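Local coordinates for putative phenazine biosynthesis PhzC/PhzF protein (Clostridium difficile, PDB 4DUN) that probably acts as an isomerase of the PhzF family, within the wider diaminopimelate epimerase clan, at residues Tyr6-Ser11 with Leu253-Thr258; Phe12-Phe17 with Gly232-Cys237; Glu118-Glu123 with Ile211-Glu216. One frame throughout, in Å; residues are numbered along the deposited sequence.

Contact 1: residues Tyr6-Ser11 with Leu253-Thr258; sequences YYIVDS and LFMQGT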
ATOM      1  N   TYR A   6       4.918   9.250 -14.257  1.00 18.47           N
ATOM      2  CA  TYR A   6       4.294   8.845 -12.997  1.00 17.01           C
ATOM      3  C   TYR A   6       4.931   9.603 -11.839  1.00 19.34           C
ATOM      4  O   TYR A   6       6.154   9.799 -11.807  1.00 18.97           O
ATOM      5  CB  TYR A   6       4.393   7.309 -12.807  1.00 17.38           C
ATOM      6  CG  TYR A   6       3.783   6.850 -11.501  1.00 17.52           C
ATOM      7  CD1 TYR A   6       2.418   6.984 -11.262  1.00 17.99           C
ATOM      8  CD2 TYR A   6       4.584   6.394 -10.456  1.00 17.44           C
ATOM      9  CE1 TYR A   6       1.862   6.663 -10.023  1.00 17.77           C
ATOM     10  CE2 TYR A   6       4.039   6.063  -9.217  1.00 17.20           C
ATOM     11  CZ  TYR A   6       2.677   6.207  -9.004  1.00 19.04           C
ATOM     12  OH  TYR A   6       2.126   5.871  -7.796  1.00 17.74           O
ATOM     13  N   TYR A   7       4.079  10.070 -10.916  1.00 15.06           N
ATOM     14  CA  TYR A   7       4.454  10.908  -9.790  1.00 15.22           C
ATOM     15  C   TYR A   7       3.772  10.450  -8.530  1.00 19.50           C
ATOM     16  O   TYR A   7       2.596  10.075  -8.571  1.00 19.45           O
ATOM     17  CB  TYR A   7       4.012  12.381 -10.054  1.00 16.59           C
ATOM     18  CG  TYR A   7       4.496  12.965 -11.362  1.00 18.54           C
ATOM     19  CD1 TYR A   7       3.788  12.760 -12.546  1.00 19.79           C
ATOM     20  CD2 TYR A   7       5.644  13.750 -11.416  1.00 19.59           C
ATOM     21  CE1 TYR A   7       4.242  13.278 -13.762  1.00 21.47           C
ATOM     22  CE2 TYR A   7       6.094  14.290 -12.621  1.00 21.46           C
ATOM     23  CZ  TYR A   7       5.390  14.055 -13.789  1.00 25.38           C
ATOM     24  OH  TYR A   7       5.842  14.595 -14.971  1.00 28.23           O
ATOM     25  N   ILE A   8       4.478  10.530  -7.403  1.00 16.01           N
ATOM     26  CA  ILE A   8       3.900  10.302  -6.076  1.00 15.20           C
ATOM     27  C   ILE A   8       3.930  11.653  -5.386  1.00 18.76           C
ATOM     28  O   ILE A   8       5.002  12.234  -5.236  1.00 18.13           O
ATOM     29  CB  ILE A   8       4.584   9.209  -5.224  1.00 17.33           C
ATOM     30  CG1 ILE A   8       4.527   7.835  -5.923  1.00 17.15           C
ATOM     31  CG2 ILE A   8       3.915   9.171  -3.825  1.00 17.65           C
ATOM     32  CD1 ILE A   8       5.422   6.749  -5.256  1.00 18.02           C
ATOM     33  N   VAL A   9       2.756  12.163  -5.013  1.00 15.52           N
ATOM     34  CA  VAL A   9       2.600  13.507  -4.450  1.00 15.69           C
ATOM     35  C   VAL A   9       1.838  13.446  -3.144  1.00 19.36           C
ATOM     36  O   VAL A   9       0.811  12.762  -3.070  1.00 18.55           O
ATOM     37  CB  VAL A   9       1.831  14.399  -5.489  1.00 18.01           C
ATOM     38  CG1 VAL A   9       1.487  15.791  -4.932  1.00 18.08           C
ATOM     39  CG2 VAL A   9       2.597  14.511  -6.811  1.00 17.92           C
ATOM     40  N   ASP A  10       2.286  14.237  -2.149  1.00 16.30           N
ATOM     41  CA  ASP A  10       1.592  14.394  -0.860  1.00 15.52           C
ATOM     42  C   ASP A  10       0.723  15.652  -0.916  1.00 18.65           C
ATOM     43  O   ASP A  10       1.261  16.749  -1.064  1.00 18.19           O
ATOM     44  CB  ASP A  10       2.619  14.482   0.297  1.00 17.02           C
ATOM     45  CG  ASP A  10       3.452  13.214   0.457  1.00 20.69           C
ATOM     46  OD1 ASP A  10       3.038  12.154  -0.089  1.00 19.46           O
ATOM     47  OD2 ASP A  10       4.528  13.289   1.077  1.00 20.81           O
ATOM     48  N   SER A  11      -0.605  15.491  -0.797  0.50 15.24           N
ATOM     49  CA  SER A  11      -1.559  16.610  -0.852  0.50 14.92           C
ATOM     50  C   SER A  11      -1.826  17.164   0.527  0.50 18.10           C
ATOM     51  O   SER A  11      -1.869  16.394   1.485  0.50 17.11           O
ATOM     52  CB  SER A  11      -2.869  16.174  -1.493  0.50 17.06           C
ATOM     53  OG  SER A  11      -2.619  15.755  -2.823  0.50 13.88           O
ATOM     54  N   LEU A 253       6.290  16.880  -3.870  1.00 17.97           N
ATOM     55  CA  LEU A 253       6.662  15.750  -4.743  1.00 17.64           C
ATOM     56  C   LEU A 253       7.550  14.787  -3.976  1.00 20.29           C
ATOM     57  O   LEU A 253       8.584  15.195  -3.449  1.00 21.08           O
ATOM     58  CB  LEU A 253       7.395  16.252  -6.009  1.00 18.98           C
ATOM     59  CG  LEU A 253       7.870  15.171  -6.998  1.00 21.88           C
ATOM     60  CD1 LEU A 253       6.693  14.453  -7.631  1.00 21.19           C
ATOM     61  CD2 LEU A 253       8.786  15.757  -8.046  1.00 26.61           C
ATOM     62  N   PHE A 254       7.178  13.497  -3.954  1.00 15.85           N
ATOM     63  CA  PHE A 254       8.008  12.468  -3.328  1.00 16.50           C
ATOM     64  C   PHE A 254       8.879  11.762  -4.371  1.00 19.79           C
ATOM     65  O   PHE A 254      10.061  11.533  -4.136  1.00 18.91           O
ATOM     66  CB  PHE A 254       7.136  11.422  -2.576  1.00 17.31           C
ATOM     67  CG  PHE A 254       7.893  10.163  -2.187  1.00 19.13           C
ATOM     68  CD1 PHE A 254       8.948  10.216  -1.275  1.00 21.78           C
ATOM     69  CD2 PHE A 254       7.532   8.925  -2.716  1.00 20.38           C
ATOM     70  CE1 PHE A 254       9.626   9.047  -0.895  1.00 23.90           C
ATOM     71  CE2 PHE A 254       8.210   7.754  -2.333  1.00 22.87           C
ATOM     72  CZ  PHE A 254       9.256   7.826  -1.433  1.00 22.74           C
ATOM     73  N   MET A 255       8.291  11.392  -5.511  1.00 15.59           N
ATOM     74  CA  MET A 255       8.983  10.568  -6.488  1.00 16.04           C
ATOM     75  C   MET A 255       8.467  10.906  -7.883  1.00 19.96           C
ATOM     76  O   MET A 255       7.265  11.114  -8.059  1.00 20.76           O
ATOM     77  CB  MET A 255       8.702   9.074  -6.128  1.00 17.40           C
ATOM     78  CG  MET A 255       9.599   8.043  -6.828  1.00 19.73           C
ATOM     79  SD  MET A 255       9.176   7.733  -8.573  1.00 20.62           S
ATOM     80  CE  MET A 255       7.414   7.308  -8.423  1.00 19.72           C
ATOM     81  N   GLN A 256       9.373  10.990  -8.851  1.00 17.76           N
ATOM     82  CA  GLN A 256       9.050  11.232 -10.261  1.00 18.69           C
ATOM     83  C   GLN A 256       9.685  10.111 -11.089  1.00 22.07           C
ATOM     84  O   GLN A 256      10.869   9.840 -10.943  1.00 20.29           O
ATOM     85  CB  GLN A 256       9.537  12.618 -10.709  1.00 21.10           C
ATOM     86  CG  GLN A 256       9.505  12.858 -12.219  1.00 33.56           C
ATOM     87  CD  GLN A 256       9.991  14.236 -12.620  1.00 47.51           C
ATOM     88  OE1 GLN A 256      10.692  14.937 -11.877  1.00 42.68           O
ATOM     89  NE2 GLN A 256       9.612  14.653 -13.814  1.00 42.11           N
ATOM     90  N   GLY A 257       8.890   9.462 -11.927  1.00 19.80           N
ATOM     91  CA  GLY A 257       9.382   8.372 -12.753  1.00 19.47           C
ATOM     92  C   GLY A 257       8.537   8.056 -13.960  1.00 21.90           C
ATOM     93  O   GLY A 257       7.746   8.885 -14.414  1.00 20.76           O
ATOM     94  N   THR A 258       8.732   6.857 -14.499  1.00 18.71           N
ATOM     95  CA  THR A 258       7.980   6.398 -15.672  1.00 19.95           C
ATOM     96  C   THR A 258       7.505   4.973 -15.465  1.00 24.35           C
ATOM     97  O   THR A 258       8.247   4.147 -14.935  1.00 24.72           O
ATOM     98  CB  THR A 258       8.815   6.494 -16.961  1.00 30.08           C
ATOM     99  OG1 THR A 258       9.978   5.684 -16.824  1.00 35.27           O
ATOM    100  CG2 THR A 258       9.218   7.922 -17.314  1.00 29.87           C
TER

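Contact 2: residues Phe12-Phe17 with Gly232-Cys237; sequences FATKLF and GGIIQC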
ATOM      1  N   PHE A  12      -2.035  18.498   0.626  1.00 15.78           N
ATOM      2  CA  PHE A  12      -2.244  19.218   1.912  1.00 15.25           C
ATOM      3  C   PHE A  12      -1.019  18.975   2.839  1.00 20.52           C
ATOM      4  O   PHE A  12      -1.171  18.750   4.046  1.00 19.34           O
ATOM      5  CB  PHE A  12      -3.563  18.786   2.613  1.00 16.23           C
ATOM      6  CG  PHE A  12      -4.814  19.108   1.835  1.00 16.34           C
ATOM      7  CD1 PHE A  12      -5.475  18.117   1.106  1.00 17.85           C
ATOM      8  CD2 PHE A  12      -5.346  20.396   1.844  1.00 16.19           C
ATOM      9  CE1 PHE A  12      -6.642  18.416   0.383  1.00 17.60           C
ATOM     10  CE2 PHE A  12      -6.524  20.689   1.141  1.00 18.29           C
ATOM     11  CZ  PHE A  12      -7.158  19.704   0.407  1.00 16.46           C
ATOM     12  N   ALA A  13       0.180  18.957   2.244  1.00 18.81           N
ATOM     13  CA  ALA A  13       1.418  18.694   2.973  1.00 20.70           C
ATOM     14  C   ALA A  13       2.374  19.838   2.802  1.00 28.17           C
ATOM     15  O   ALA A  13       2.606  20.271   1.672  1.00 25.50           O
ATOM     16  CB  ALA A  13       2.064  17.402   2.492  1.00 21.41           C
ATOM     17  N   THR A  14       2.891  20.324   3.943  1.00 30.16           N
ATOM     18  CA  THR A  14       3.852  21.425   4.108  1.00 32.54           C
ATOM     19  C   THR A  14       5.278  20.850   4.029  1.00 36.92           C
ATOM     20  O   THR A  14       6.228  21.626   3.879  1.00 40.40           O
ATOM     21  CB  THR A  14       3.613  22.191   5.463  1.00 37.30           C
ATOM     22  OG1 THR A  14       3.987  21.365   6.572  1.00 42.89           O
ATOM     23  CG2 THR A  14       2.153  22.665   5.671  1.00 30.76           C
ATOM     24  N   LYS A  15       5.418  19.485   4.140  1.00 27.22           N
ATOM     25  CA  LYS A  15       6.660  18.693   4.138  1.00 24.90           C
ATOM     26  C   LYS A  15       6.414  17.270   3.618  1.00 24.54           C
ATOM     27  O   LYS A  15       5.314  16.742   3.761  1.00 22.08           O
ATOM     28  CB  LYS A  15       7.233  18.581   5.580  1.00 28.06           C
ATOM     29  CG  LYS A  15       7.617  19.892   6.282  1.00 45.75           C
ATOM     30  CD  LYS A  15       8.881  20.545   5.710  1.00 59.70           C
ATOM     31  CE  LYS A  15       9.109  21.950   6.223  1.00 68.98           C
ATOM     32  NZ  LYS A  15       9.569  21.961   7.637  1.00 78.11           N
ATOM     33  N   LEU A  16       7.454  16.627   3.090  1.00 22.64           N
ATOM     34  CA  LEU A  16       7.410  15.241   2.640  1.00 21.84           C
ATOM     35  C   LEU A  16       6.971  14.324   3.789  1.00 22.09           C
ATOM     36  O   LEU A  16       7.309  14.608   4.954  1.00 21.51           O
ATOM     37  CB  LEU A  16       8.828  14.877   2.163  1.00 23.62           C
ATOM     38  CG  LEU A  16       8.994  13.736   1.197  1.00 29.33           C
ATOM     39  CD1 LEU A  16       8.109  13.920  -0.046  1.00 29.50           C
ATOM     40  CD2 LEU A  16      10.448  13.632   0.763  1.00 32.09           C
ATOM     41  N   PHE A  17       6.190  13.261   3.464  1.00 18.85           N
ATOM     42  CA  PHE A  17       5.632  12.196   4.341  1.00 18.73           C
ATOM     43  C   PHE A  17       4.416  12.653   5.176  1.00 21.56           C
ATOM     44  O   PHE A  17       3.950  11.918   6.061  1.00 22.17           O
ATOM     45  CB  PHE A  17       6.702  11.604   5.273  1.00 19.57           C
ATOM     46  CG  PHE A  17       7.977  11.234   4.554  1.00 19.48           C
ATOM     47  CD1 PHE A  17       7.955  10.366   3.464  1.00 19.22           C
ATOM     48  CD2 PHE A  17       9.198  11.752   4.964  1.00 21.27           C
ATOM     49  CE1 PHE A  17       9.133  10.019   2.798  1.00 20.67           C
ATOM     50  CE2 PHE A  17      10.386  11.389   4.311  1.00 23.46           C
ATOM     51  CZ  PHE A  17      10.347  10.532   3.229  1.00 20.93           C
ATOM     52  N   GLY A 232      -0.884  13.914   9.122  1.00 19.81           N
ATOM     53  CA  GLY A 232      -1.314  15.281   9.401  1.00 19.23           C
ATOM     54  C   GLY A 232      -1.502  16.135   8.174  1.00 22.78           C
ATOM     55  O   GLY A 232      -0.779  16.003   7.184  1.00 23.62           O
ATOM     56  N   GLY A 233      -2.485  17.014   8.240  1.00 20.35           N
ATOM     57  CA  GLY A 233      -2.754  17.922   7.135  1.00 20.35           C
ATOM     58  C   GLY A 233      -3.080  19.319   7.594  1.00 23.49           C
ATOM     59  O   GLY A 233      -3.534  19.514   8.719  1.00 20.16           O
ATOM     60  N   ILE A 234      -2.794  20.294   6.731  1.00 20.52           N
ATOM     61  CA  ILE A 234      -3.111  21.697   6.964  1.00 20.09           C
ATOM     62  C   ILE A 234      -4.020  22.132   5.832  1.00 22.42           C
ATOM     63  O   ILE A 234      -3.703  21.898   4.663  1.00 22.00           O
ATOM     64  CB  ILE A 234      -1.846  22.588   7.092  1.00 23.24           C
ATOM     65  CG1 ILE A 234      -0.966  22.170   8.322  1.00 24.34           C
ATOM     66  CG2 ILE A 234      -2.226  24.079   7.125  1.00 24.42           C
ATOM     67  CD1 ILE A 234      -1.605  22.452   9.770  1.00 27.61           C
ATOM     68  N   ILE A 235      -5.161  22.742   6.189  1.00 18.57           N
ATOM     69  CA  ILE A 235      -6.169  23.182   5.229  1.00 17.51           C
ATOM     70  C   ILE A 235      -6.468  24.647   5.435  1.00 20.45           C
ATOM     71  O   ILE A 235      -6.882  25.043   6.535  1.00 20.32           O
ATOM     72  CB  ILE A 235      -7.491  22.351   5.347  1.00 19.84           C
ATOM     73  CG1 ILE A 235      -7.245  20.812   5.384  1.00 20.35           C
ATOM     74  CG2 ILE A 235      -8.469  22.745   4.220  1.00 18.20           C
ATOM     75  CD1 ILE A 235      -6.960  20.226   6.834  1.00 23.53           C
ATOM     76  N   GLN A 236      -6.283  25.442   4.380  1.00 17.84           N
ATOM     77  CA  GLN A 236      -6.637  26.868   4.385  1.00 19.12           C
ATOM     78  C   GLN A 236      -8.112  26.925   4.038  1.00 22.58           C
ATOM     79  O   GLN A 236      -8.531  26.296   3.050  1.00 21.39           O
ATOM     80  CB  GLN A 236      -5.785  27.708   3.401  1.00 20.91           C
ATOM     81  CG  GLN A 236      -4.267  27.587   3.565  1.00 27.40           C
ATOM     82  CD  GLN A 236      -3.765  27.912   4.947  1.00 35.21           C
ATOM     83  OE1 GLN A 236      -4.237  28.839   5.622  1.00 33.03           O
ATOM     84  NE2 GLN A 236      -2.795  27.137   5.406  1.00 28.11           N
ATOM     85  N   CYS A 237      -8.891  27.626   4.865  1.00 18.35           N
ATOM     86  CA  CYS A 237     -10.351  27.688   4.810  1.00 18.03           C
ATOM     87  C   CYS A 237     -10.838  29.090   4.649  1.00 22.48           C
ATOM     88  O   CYS A 237     -10.369  29.985   5.360  1.00 22.37           O
ATOM     89  CB  CYS A 237     -10.937  27.097   6.087  1.00 18.48           C
ATOM     90  SG  CYS A 237     -10.525  25.360   6.360  1.00 21.66           S
TER
HETATM   91  O   HOH W   1       0.761  18.878   6.368  1.00 25.06           O

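Contact 3: residues Glu118-Glu123 with Ile211-Glu216; sequences EIMPIE and IPYWSE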
ATOM      1  N   GLU A 118     -21.062  25.215   0.507  1.00 18.05           N
ATOM      2  CA  GLU A 118     -21.114  25.405   1.953  1.00 17.99           C
ATOM      3  C   GLU A 118     -22.272  24.564   2.465  1.00 23.01           C
ATOM      4  O   GLU A 118     -23.363  24.634   1.902  1.00 23.35           O
ATOM      5  CB  GLU A 118     -21.293  26.893   2.287  1.00 20.36           C
ATOM      6  CG  GLU A 118     -21.395  27.146   3.781  1.00 27.39           C
ATOM      7  CD  GLU A 118     -21.108  28.577   4.174  1.00 49.45           C
ATOM      8  OE1 GLU A 118     -21.845  29.472   3.710  1.00 40.17           O
ATOM      9  OE2 GLU A 118     -20.123  28.808   4.911  1.00 56.05           O
ATOM     10  N   ILE A 119     -22.030  23.707   3.458  1.00 19.51           N
ATOM     11  CA  ILE A 119     -23.095  22.825   3.958  1.00 19.13           C
ATOM     12  C   ILE A 119     -23.145  22.902   5.491  1.00 23.04           C
ATOM     13  O   ILE A 119     -22.528  22.075   6.164  1.00 21.01           O
ATOM     14  CB  ILE A 119     -22.934  21.352   3.455  1.00 21.67           C
ATOM     15  CG1 ILE A 119     -22.747  21.244   1.920  1.00 22.71           C
ATOM     16  CG2 ILE A 119     -24.104  20.461   3.924  1.00 22.54           C
ATOM     17  CD1 ILE A 119     -22.163  19.890   1.429  1.00 30.60           C
ATOM     18  N   MET A 120     -23.904  23.869   6.042  1.00 20.98           N
ATOM     19  CA  MET A 120     -24.035  23.972   7.500  1.00 20.52           C
ATOM     20  C   MET A 120     -24.733  22.705   8.028  1.00 22.71           C
ATOM     21  O   MET A 120     -25.850  22.409   7.571  1.00 23.31           O
ATOM     22  CB  MET A 120     -24.812  25.246   7.907  1.00 23.11           C
ATOM     23  CG  MET A 120     -24.970  25.414   9.428  1.00 25.31           C
ATOM     24  SD  MET A 120     -23.366  25.649  10.270  1.00 27.82           S
ATOM     25  CE  MET A 120     -23.886  25.688  11.921  1.00 26.60           C
ATOM     26  N   PRO A 121     -24.073  21.910   8.916  1.00 19.74           N
ATOM     27  CA  PRO A 121     -24.719  20.683   9.398  1.00 19.30           C
ATOM     28  C   PRO A 121     -25.793  21.013  10.416  1.00 22.39           C
ATOM     29  O   PRO A 121     -25.820  22.134  10.931  1.00 21.09           O
ATOM     30  CB  PRO A 121     -23.569  19.901  10.036  1.00 20.20           C
ATOM     31  CG  PRO A 121     -22.635  20.972  10.553  1.00 23.28           C
ATOM     32  CD  PRO A 121     -22.729  22.091   9.533  1.00 19.64           C
ATOM     33  N   ILE A 122     -26.656  20.041  10.701  1.00 19.70           N
ATOM     34  CA  ILE A 122     -27.769  20.211  11.624  1.00 20.10           C
ATOM     35  C   ILE A 122     -27.486  19.451  12.912  1.00 23.62           C
ATOM     36  O   ILE A 122     -27.101  18.270  12.856  1.00 23.11           O
ATOM     37  CB  ILE A 122     -29.105  19.748  10.964  1.00 23.62           C
ATOM     38  CG1 ILE A 122     -29.503  20.709   9.804  1.00 25.34           C
ATOM     39  CG2 ILE A 122     -30.239  19.625  12.023  1.00 23.15           C
ATOM     40  CD1 ILE A 122     -30.791  20.367   9.095  1.00 36.19           C
ATOM     41  N   GLU A 123     -27.738  20.108  14.070  1.00 20.06           N
ATOM     42  CA  GLU A 123     -27.586  19.493  15.388  1.00 20.46           C
ATOM     43  C   GLU A 123     -28.603  18.372  15.570  1.00 24.03           C
ATOM     44  O   GLU A 123     -29.777  18.558  15.266  1.00 23.04           O
ATOM     45  CB  GLU A 123     -27.742  20.540  16.504  1.00 22.24           C
ATOM     46  CG  GLU A 123     -27.360  20.043  17.891  1.00 30.25           C
ATOM     47  CD  GLU A 123     -27.326  21.096  18.981  1.00 53.96           C
ATOM     48  OE1 GLU A 123     -27.903  22.193  18.789  1.00 43.12           O
ATOM     49  OE2 GLU A 123     -26.742  20.806  20.048  1.00 57.40           O
ATOM     50  N   ILE A 211     -16.221  24.250   7.972  1.00 15.61           N
ATOM     51  CA  ILE A 211     -15.999  25.685   7.737  1.00 15.24           C
ATOM     52  C   ILE A 211     -17.239  26.503   8.185  1.00 21.30           C
ATOM     53  O   ILE A 211     -17.038  27.365   9.044  1.00 20.50           O
ATOM     54  CB  ILE A 211     -15.566  26.011   6.294  1.00 17.69           C
ATOM     55  CG1 ILE A 211     -14.139  25.421   6.010  1.00 17.84           C
ATOM     56  CG2 ILE A 211     -15.633  27.522   6.025  1.00 18.67           C
ATOM     57  CD1 ILE A 211     -13.732  25.464   4.517  1.00 19.05           C
ATOM     58  N   PRO A 212     -18.496  26.286   7.685  1.00 18.80           N
ATOM     59  CA  PRO A 212     -19.619  27.110   8.184  1.00 19.47           C
ATOM     60  C   PRO A 212     -19.816  26.938   9.683  1.00 22.93           C
ATOM     61  O   PRO A 212     -20.118  27.915  10.369  1.00 23.40           O
ATOM     62  CB  PRO A 212     -20.839  26.595   7.398  1.00 20.89           C
ATOM     63  CG  PRO A 212     -20.434  25.230   6.897  1.00 24.03           C
ATOM     64  CD  PRO A 212     -18.952  25.345   6.641  1.00 19.78           C
ATOM     65  N   TYR A 213     -19.626  25.726  10.195  1.00 19.61           N
ATOM     66  CA  TYR A 213     -19.793  25.521  11.627  1.00 20.15           C
ATOM     67  C   TYR A 213     -18.810  26.296  12.508  1.00 23.33           C
ATOM     68  O   TYR A 213     -19.224  26.980  13.427  1.00 22.70           O
ATOM     69  CB  TYR A 213     -19.725  24.038  11.997  1.00 21.80           C
ATOM     70  CG  TYR A 213     -19.741  23.859  13.490  1.00 24.99           C
ATOM     71  CD1 TYR A 213     -20.930  23.899  14.198  1.00 28.11           C
ATOM     72  CD2 TYR A 213     -18.567  23.723  14.199  1.00 26.42           C
ATOM     73  CE1 TYR A 213     -20.944  23.774  15.577  1.00 28.66           C
ATOM     74  CE2 TYR A 213     -18.568  23.600  15.564  1.00 28.53           C
ATOM     75  CZ  TYR A 213     -19.756  23.623  16.257  1.00 38.14           C
ATOM     76  OH  TYR A 213     -19.737  23.504  17.629  1.00 38.16           O
ATOM     77  N   TRP A 214     -17.520  26.244  12.188  1.00 19.51           N
ATOM     78  CA  TRP A 214     -16.527  26.979  12.968  1.00 20.16           C
ATOM     79  C   TRP A 214     -16.531  28.468  12.633  1.00 24.44           C
ATOM     80  O   TRP A 214     -16.239  29.282  13.518  1.00 23.71           O
ATOM     81  CB  TRP A 214     -15.138  26.355  12.816  1.00 18.63           C
ATOM     82  CG  TRP A 214     -15.007  25.056  13.563  1.00 18.92           C
ATOM     83  CD1 TRP A 214     -14.934  23.801  13.029  1.00 20.96           C
ATOM     84  CD2 TRP A 214     -14.990  24.888  14.990  1.00 19.46           C
ATOM     85  NE1 TRP A 214     -14.801  22.868  14.032  1.00 20.59           N
ATOM     86  CE2 TRP A 214     -14.874  23.503  15.246  1.00 22.87           C
ATOM     87  CE3 TRP A 214     -15.059  25.777  16.078  1.00 21.68           C
ATOM     88  CZ2 TRP A 214     -14.826  22.985  16.542  1.00 22.72           C
ATOM     89  CZ3 TRP A 214     -15.022  25.258  17.362  1.00 23.36           C
ATOM     90  CH2 TRP A 214     -14.874  23.882  17.586  1.00 23.37           C
ATOM     91  N   SER A 215     -16.910  28.835  11.386  1.00 21.49           N
ATOM     92  CA  SER A 215     -17.043  30.249  11.022  1.00 23.52           C
ATOM     93  C   SER A 215     -18.044  30.961  11.952  1.00 28.53           C
ATOM     94  O   SER A 215     -17.752  32.063  12.406  1.00 29.48           O
ATOM     95  CB  SER A 215     -17.507  30.403   9.578  1.00 25.80           C
ATOM     96  OG  SER A 215     -17.720  31.773   9.282  1.00 32.14           O
ATOM     97  N   GLU A 216     -19.195  30.320  12.231  0.50 27.41           N
ATOM     98  CA  GLU A 216     -20.239  30.855  13.097  0.50 28.24           C
ATOM     99  C   GLU A 216     -19.767  30.907  14.565  0.50 32.20           C
ATOM    100  O   GLU A 216     -19.967  31.922  15.238  0.50 32.26           O
ATOM    101  CB  GLU A 216     -21.528  30.014  12.955  0.50 29.81           C
ATOM    102  CG  GLU A 216     -22.717  30.495  13.784  0.50 39.05           C
ATOM    103  CD  GLU A 216     -23.129  31.949  13.625  0.50 56.57           C
ATOM    104  OE1 GLU A 216     -23.338  32.615  14.664  0.50 56.58           O
ATOM    105  OE2 GLU A 216     -23.239  32.423  12.470  0.50 38.55           O
TER

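Contact 1: residues Tyr6-Ser11 with Leu253-Thr258
I8 receives both F254 and M255 at its single carbonyl oxygen, the signature of a classic beta bulge in the antiparallel pairing of strand 4-11 with strand 244-259. F254 N lies 2.8 Å from I8 O, while M255 N makes a weak second bond to I8 O at 3.4 Å. In return I8 N donates to M255 O (2.9 Å). Before the bulge Y6 pairs with G257 and Y7 with Q256; beyond it the register has slipped by one, and V9 faces L253.

Y6, I8 and M255 share one face of the sheet. The unbranched thioether of M255 suits its place because it can bend at chi2 (-76°) and chi3 (-54°), bringing its methyl to both neighbours: M255 CE is 3.6 Å from Y6 CD2 and 3.8 Å from I8 CD1. G257, having no side chain, lets M255 SD lie across this face. The F254 ring, displaced by the bulge, runs alongside I8, and its CD2 is 3.8 Å from I8 CG2.

On the other face, L253 CD1 meets the edge of the Y7 ring near its plane, 4.0 Å from Y7 CD2. Q256 runs extended alongside that ring in the same direction, with CG 3.7 Å from Y7 CE2 and its amide plane turned 32° from the ring.

In the next shell, Y7 stacks on F86 of helix 73-87 and its hydroxyl bonds to E5. M255 to T258 also pair antiparallel with a strand of the second subunit, which carries the sheet across the dimer interface. There the Q256 amide finds its polar partner, OE1 bonding to NZ of K260 of the second subunit.

Contact 2: residues Phe12-Phe17 with Gly232-Cys237
The loop that joins strand 4-11 to strand 20-27 turns at F12 against the start of strand 233-239, meeting G233, I234 and I235. F12 adopts a left-handed backbone conformation (phi 58°), and its carbonyl oxygen is turned to the strand. I234 N makes a weak hydrogen bond to F12 O at 3.5 Å, and G233 CA adds a CA-H...O contact to the same oxygen. A water donates to F12 O at 3.0 Å and, weakly, to G232 O, joining the two backbones.

In the two-lobed PhzF architecture this is a meeting of parts from different lobes, and a bound sulfate about 5 Å from the F12 side chain, probably from the crystallisation liquor, may mark a pocket. Set beside the backbone N (chi1 -63°), the phenyl ring brings its CD2 corner to both a backbone oxygen and an aliphatic branch: I234 O lies at the ring edge, near its plane, 3.6 Å from F12 CD2, while I235 CG1 approaches F12 CD2 obliquely at 4.0 Å. V202 and I247 pack on both F12 and I235. T14 turns its methyl to the strand, placing CG2 4.1 Å from I234 CG1; its beta-branch offers this apolar surface alongside the hydroxyl.

Contact 3: residues Glu118-Glu123 with Ile211-Glu216
P212 presents its ring to E118 and M120 from a turn of helix 207-218 that is held by S215 N to I211 O at 2.8 Å, the shorter of the two backbone bonds within residues 211-216. P212 has no N-H to return to the preceding turn, and the helix is kinked there. Downstream its carbonyl is used normally, accepting from E216 N.

The E118 side chain runs antiparallel to the P212 ring, over its face. With CG anti to the backbone N (chi1 178°) and the chain extended beyond, the aliphatic part of the glutamate lies along the proline: E118 CG is 3.7 Å from P212 CB. The carboxylate stands over the same face of the ring, OE2 3.4 Å from P212 CB, a contact with carbon and not a polar bond. A long side chain with a charged end suits this partly exposed border, since its methylenes can cover the ring.

Residues 118-121 link strand 111-117 to strand 122-123, and they cross the outside of helix 207-218. The helix turns I211 inward, onto strands 222-227, 233-239 and 244-259. I119 is tied to the helix as well, its carbonyl oxygen accepting from N209 ND2.

M120 bends at chi2 (64°) to lay its sulfur beside the helix backbone, SD 3.7 Å from Y213 N and 3.9 Å from P212 CB. Its methyl then comes to the edge of the Y213 ring, near the ring plane, with M120 CE 4.1 Å from Y213 CD1. P121, rigid and apolar, brings CD to 4.3 Å from Y213 CB and also packs on I148. The Y213 ring in turn places its CE2 over the centre of one face of W214, whose NE1 bonds to T179 OG1.

Overall arrangement
The three contacts are nested along the chain: contact 1 closes the widest loop, contact 2 lies inside it and contact 3 inside contact 2. Contact 2 is the middle link, its centre about 16 Å from that of contact 1 and about 22 Å from that of contact 3, whereas the centres of contacts 1 and 3 are about 34 Å apart on opposite sides of the chain's centre. D10 OD2 probably bonds to F17 N, and L16 packs on F254, joining contacts 1 and 2; C237 touches I211, joining contacts 2 and 3. Strands 233-239 and 244-259 run between the regions, connecting the dimer interface at contact 1 with helix 207-218.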